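Local coordinates for protein defensin (Pachyrhizus erosus, PDB 3PSM) that is a disulfide-stabilised plant defensin that forms a dimer and probably protects the plant by inhibiting the growth of fungi, at residues G18-H23 and F39-T44. Sequence-based numbering, arbitrary orientation.
Sequences GSCDDH and FRCWCT
A disulfide between Cys20 and Cys41 joins helix 17-27 to the middle strand of the antiparallel sheet, the SG atoms of the two residues lying 2.0 Å apart with a torsion of 83° about the S-S bond, close to the relaxed right angle. Both CB atoms point across the interface. Followed outward, Cys20 CB stands 3.0 Å from Cys41 SG and 3.7 Å from Cys41 CB, a spacing set by the bridge itself. Cys20 SG lies anti to the backbone N, beside the carbonyl carbon (chi1 180°); Cys41 SG takes the same position (chi1 173°), and the two sulfurs meet in the S-S bond. Beyond that bond, Cys20 SG also approaches the backbone N of Trp42 at 3.5 Å. The CA atoms of the bridged residues are 5.4 Å apart, whereas the local helix and strand axes come no nearer than 8.1 Å.

Three residues further along the helix, His23 presents the CD2 corner of its ring to the sulfurs. Cys43 SG, bonded to Cys24, sits at the ring edge, 4.3 Å from CD2, while Cys41 SG approaches obliquely. NE2 of His23 is hydrogen-bonded to Glu28, which ties down the polar end of the ring.

Cys20 and Cys24, about one turn apart, are thus linked to Cys41 and Cys43, alternate residues of one strand: the CXXXC/CXC pairing of the cysteine-stabilised alpha-beta motif. Both links are covalent, and Cys20, Cys41 and Cys43 are buried, consistent with a small domain whose helix-to-sheet spacing is set largely by covalent bonds rather than by an extensive apolar core.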
ATOM      1  N   GLY A  18       1.872  -4.962   2.017  1.00  8.53           N
ATOM      2  CA  GLY A  18       1.734  -3.533   2.224  1.00  8.85           C
ATOM      3  C   GLY A  18       3.033  -2.808   2.234  1.00  8.36           C
ATOM      4  O   GLY A  18       3.182  -1.718   1.675  1.00  8.53           O
ATOM      5  N   SER A  19       4.092  -3.381   2.861  1.00  8.54           N
ATOM      6  CA  SER A  19       5.383  -2.717   2.877  1.00  8.39           C
ATOM      7  C   SER A  19       5.923  -2.541   1.433  1.00  7.85           C
ATOM      8  O   SER A  19       6.508  -1.495   1.103  1.00  8.38           O
ATOM      9  CB  SER A  19       6.403  -3.461   3.705  1.00  9.39           C
ATOM     10  OG  SER A  19       6.777  -4.725   3.172  1.00  9.68           O
ATOM     11  N   CYS A  20       5.735  -3.549   0.601  1.00  7.69           N
ATOM     12  CA  CYS A  20       6.227  -3.480  -0.765  1.00  7.73           C
ATOM     13  C   CYS A  20       5.407  -2.575  -1.629  1.00  7.85           C
ATOM     14  O   CYS A  20       5.940  -1.789  -2.432  1.00  8.04           O
ATOM     15  CB  CYS A  20       6.275  -4.900  -1.341  1.00  8.12           C
ATOM     16  SG  CYS A  20       6.860  -5.006  -3.033  1.00  8.20           S
ATOM     17  N   ASP A  21       4.085  -2.638  -1.490  1.00  7.78           N
ATOM     18  CA  ASP A  21       3.205  -1.736  -2.247  1.00  7.83           C
ATOM     19  C   ASP A  21       3.496  -0.288  -1.914  1.00  7.73           C
ATOM     20  O   ASP A  21       3.540   0.574  -2.795  1.00  8.37           O
ATOM     21  CB  ASP A  21       1.757  -2.110  -1.963  1.00  8.37           C
ATOM     22  CG  ASP A  21       0.756  -1.622  -2.975  1.00  8.38           C
ATOM     23  OD1 ASP A  21       1.085  -1.572  -4.173  1.00  9.39           O
ATOM     24  OD2 ASP A  21      -0.381  -1.298  -2.549  1.00 10.17           O
ATOM     25  N   ASP A  22       3.728   0.005  -0.631  1.00  7.95           N
ATOM     26  CA  ASP A  22       4.120   1.335  -0.193  1.00  8.54           C
ATOM     27  C   ASP A  22       5.394   1.770  -0.900  1.00  8.20           C
ATOM     28  O   ASP A  22       5.478   2.823  -1.526  1.00  8.99           O
ATOM     29  CB  ASP A  22       4.284   1.318   1.334  1.00  9.69           C
ATOM     30  CG  ASP A  22       4.889   2.533   1.973  1.00 10.74           C
ATOM     31  OD1 ASP A  22       4.859   3.614   1.355  1.00 11.35           O
ATOM     32  OD2 ASP A  22       5.452   2.397   3.092  1.00 16.22           O
ATOM     33  N   HIS A  23       6.445   0.919  -0.808  1.00  8.47           N
ATOM     34  CA  HIS A  23       7.693   1.237  -1.473  1.00  8.71           C
ATOM     35  C   HIS A  23       7.484   1.521  -2.955  1.00  8.68           C
ATOM     36  O   HIS A  23       7.969   2.518  -3.521  1.00  9.67           O
ATOM     37  CB  HIS A  23       8.695   0.074  -1.266  1.00  9.20           C
ATOM     38  CG  HIS A  23       9.957   0.304  -2.077  1.00 10.41           C
ATOM     39  ND1 HIS A  23      11.041   0.976  -1.529  1.00 11.99           N
ATOM     40  CD2 HIS A  23      10.227  -0.034  -3.366  1.00 11.54           C
ATOM     41  CE1 HIS A  23      11.931   1.055  -2.505  1.00 12.72           C
ATOM     42  NE2 HIS A  23      11.472   0.486  -3.600  1.00 13.10           N
ATOM     43  N   PHE A  39      10.403 -13.992  -1.092  1.00 11.86           N
ATOM     44  CA  PHE A  39      10.563 -13.019  -0.006  1.00 11.22           C
ATOM     45  C   PHE A  39      11.295 -11.784  -0.459  1.00 10.63           C
ATOM     46  O   PHE A  39      12.018 -11.143   0.328  1.00 11.02           O
ATOM     47  CB  PHE A  39      11.208 -13.620   1.230  1.00 13.50           C
ATOM     48  CG  PHE A  39      10.341 -14.665   1.906  1.00 13.84           C
ATOM     49  CD1 PHE A  39      10.383 -15.986   1.463  1.00 17.14           C
ATOM     50  CD2 PHE A  39       9.530 -14.293   2.951  1.00 15.86           C
ATOM     51  CE1 PHE A  39       9.592 -16.920   2.149  1.00 20.49           C
ATOM     52  CE2 PHE A  39       8.768 -15.239   3.626  1.00 19.58           C
ATOM     53  CZ  PHE A  39       8.806 -16.541   3.210  1.00 22.00           C
ATOM     54  N   ARG A  40      11.033 -11.335  -1.674  1.00  9.75           N
ATOM     55  CA  ARG A  40      11.507 -10.047  -2.172  1.00  9.91           C
ATOM     56  C   ARG A  40      10.310  -9.241  -2.689  1.00  9.43           C
ATOM     57  O   ARG A  40       9.239  -9.769  -2.979  1.00  9.62           O
ATOM     58  CB  ARG A  40      12.513 -10.233  -3.306  1.00 11.81           C
ATOM     59  CG  ARG A  40      13.801 -10.885  -2.781  1.00 13.62           C
ATOM     60  CD  ARG A  40      14.890 -10.914  -3.840  1.00 14.53           C
ATOM     61  NE  ARG A  40      14.457 -11.809  -4.894  1.00 14.49           N
ATOM     62  CZ  ARG A  40      15.219 -12.269  -5.867  1.00 14.94           C
ATOM     63  NH1 ARG A  40      16.478 -11.890  -5.919  1.00 17.21           N
ATOM     64  NH2 ARG A  40      14.665 -13.089  -6.780  1.00 17.48           N
ATOM     65  N   CYS A  41      10.531  -7.927  -2.741  1.00  8.63           N
ATOM     66  CA  CYS A  41       9.538  -6.967  -3.184  1.00  8.35           C
ATOM     67  C   CYS A  41       9.664  -6.729  -4.676  1.00  8.66           C
ATOM     68  O   CYS A  41      10.745  -6.390  -5.177  1.00  9.45           O
ATOM     69  CB  CYS A  41       9.771  -5.648  -2.430  1.00  8.64           C
ATOM     70  SG  CYS A  41       8.754  -4.251  -2.976  1.00  8.36           S
ATOM     71  N   TRP A  42       8.568  -6.941  -5.391  1.00  8.55           N
ATOM     72  CA  TRP A  42       8.467  -6.777  -6.827  1.00  9.04           C
ATOM     73  C   TRP A  42       7.455  -5.675  -7.127  1.00  8.92           C
ATOM     74  O   TRP A  42       6.344  -5.673  -6.632  1.00  9.60           O
ATOM     75  CB  TRP A  42       7.973  -8.081  -7.482  1.00 10.14           C
ATOM     76  CG  TRP A  42       8.984  -9.208  -7.398  1.00 10.19           C
ATOM     77  CD1 TRP A  42       9.320  -9.935  -6.285  1.00 11.09           C
ATOM     78  CD2 TRP A  42       9.749  -9.736  -8.487  1.00 11.07           C
ATOM     79  NE1 TRP A  42      10.277 -10.861  -6.661  1.00 12.29           N
ATOM     80  CE2 TRP A  42      10.561 -10.770  -7.972  1.00 12.29           C
ATOM     81  CE3 TRP A  42       9.861  -9.420  -9.848  1.00 11.82           C
ATOM     82  CZ2 TRP A  42      11.448 -11.473  -8.758  1.00 14.20           C
ATOM     83  CZ3 TRP A  42      10.750 -10.170 -10.624  1.00 13.63           C
ATOM     84  CH2 TRP A  42      11.507 -11.180 -10.064  1.00 14.58           C
ATOM     85  N   CYS A  43       7.890  -4.725  -7.973  1.00  9.09           N
ATOM     86  CA  CYS A  43       7.060  -3.656  -8.395  1.00  9.21           C
ATOM     87  C   CYS A  43       6.537  -3.916  -9.814  1.00 10.63           C
ATOM     88  O   CYS A  43       7.258  -4.428 -10.688  1.00 12.04           O
ATOM     89  CB  CYS A  43       7.801  -2.305  -8.445  1.00 10.19           C
ATOM     90  SG  CYS A  43       8.589  -1.767  -6.918  1.00  9.89           S
ATOM     91  N   THR A  44       5.325  -3.500 -10.058  1.00 10.57           N
ATOM     92  CA  THR A  44       4.709  -3.464 -11.392  1.00 12.62           C
ATOM     93  C   THR A  44       4.719  -2.046 -11.920  1.00 12.64           C
ATOM     94  O   THR A  44       4.385  -1.114 -11.206  1.00 12.11           O
ATOM     95  CB  THR A  44       3.275  -4.008 -11.331  1.00 14.07           C
ATOM     96  OG1 THR A  44       3.340  -5.376 -10.892  1.00 16.07           O
ATOM     97  CG2 THR A  44       2.596  -4.009 -12.679  1.00 17.13           C
TER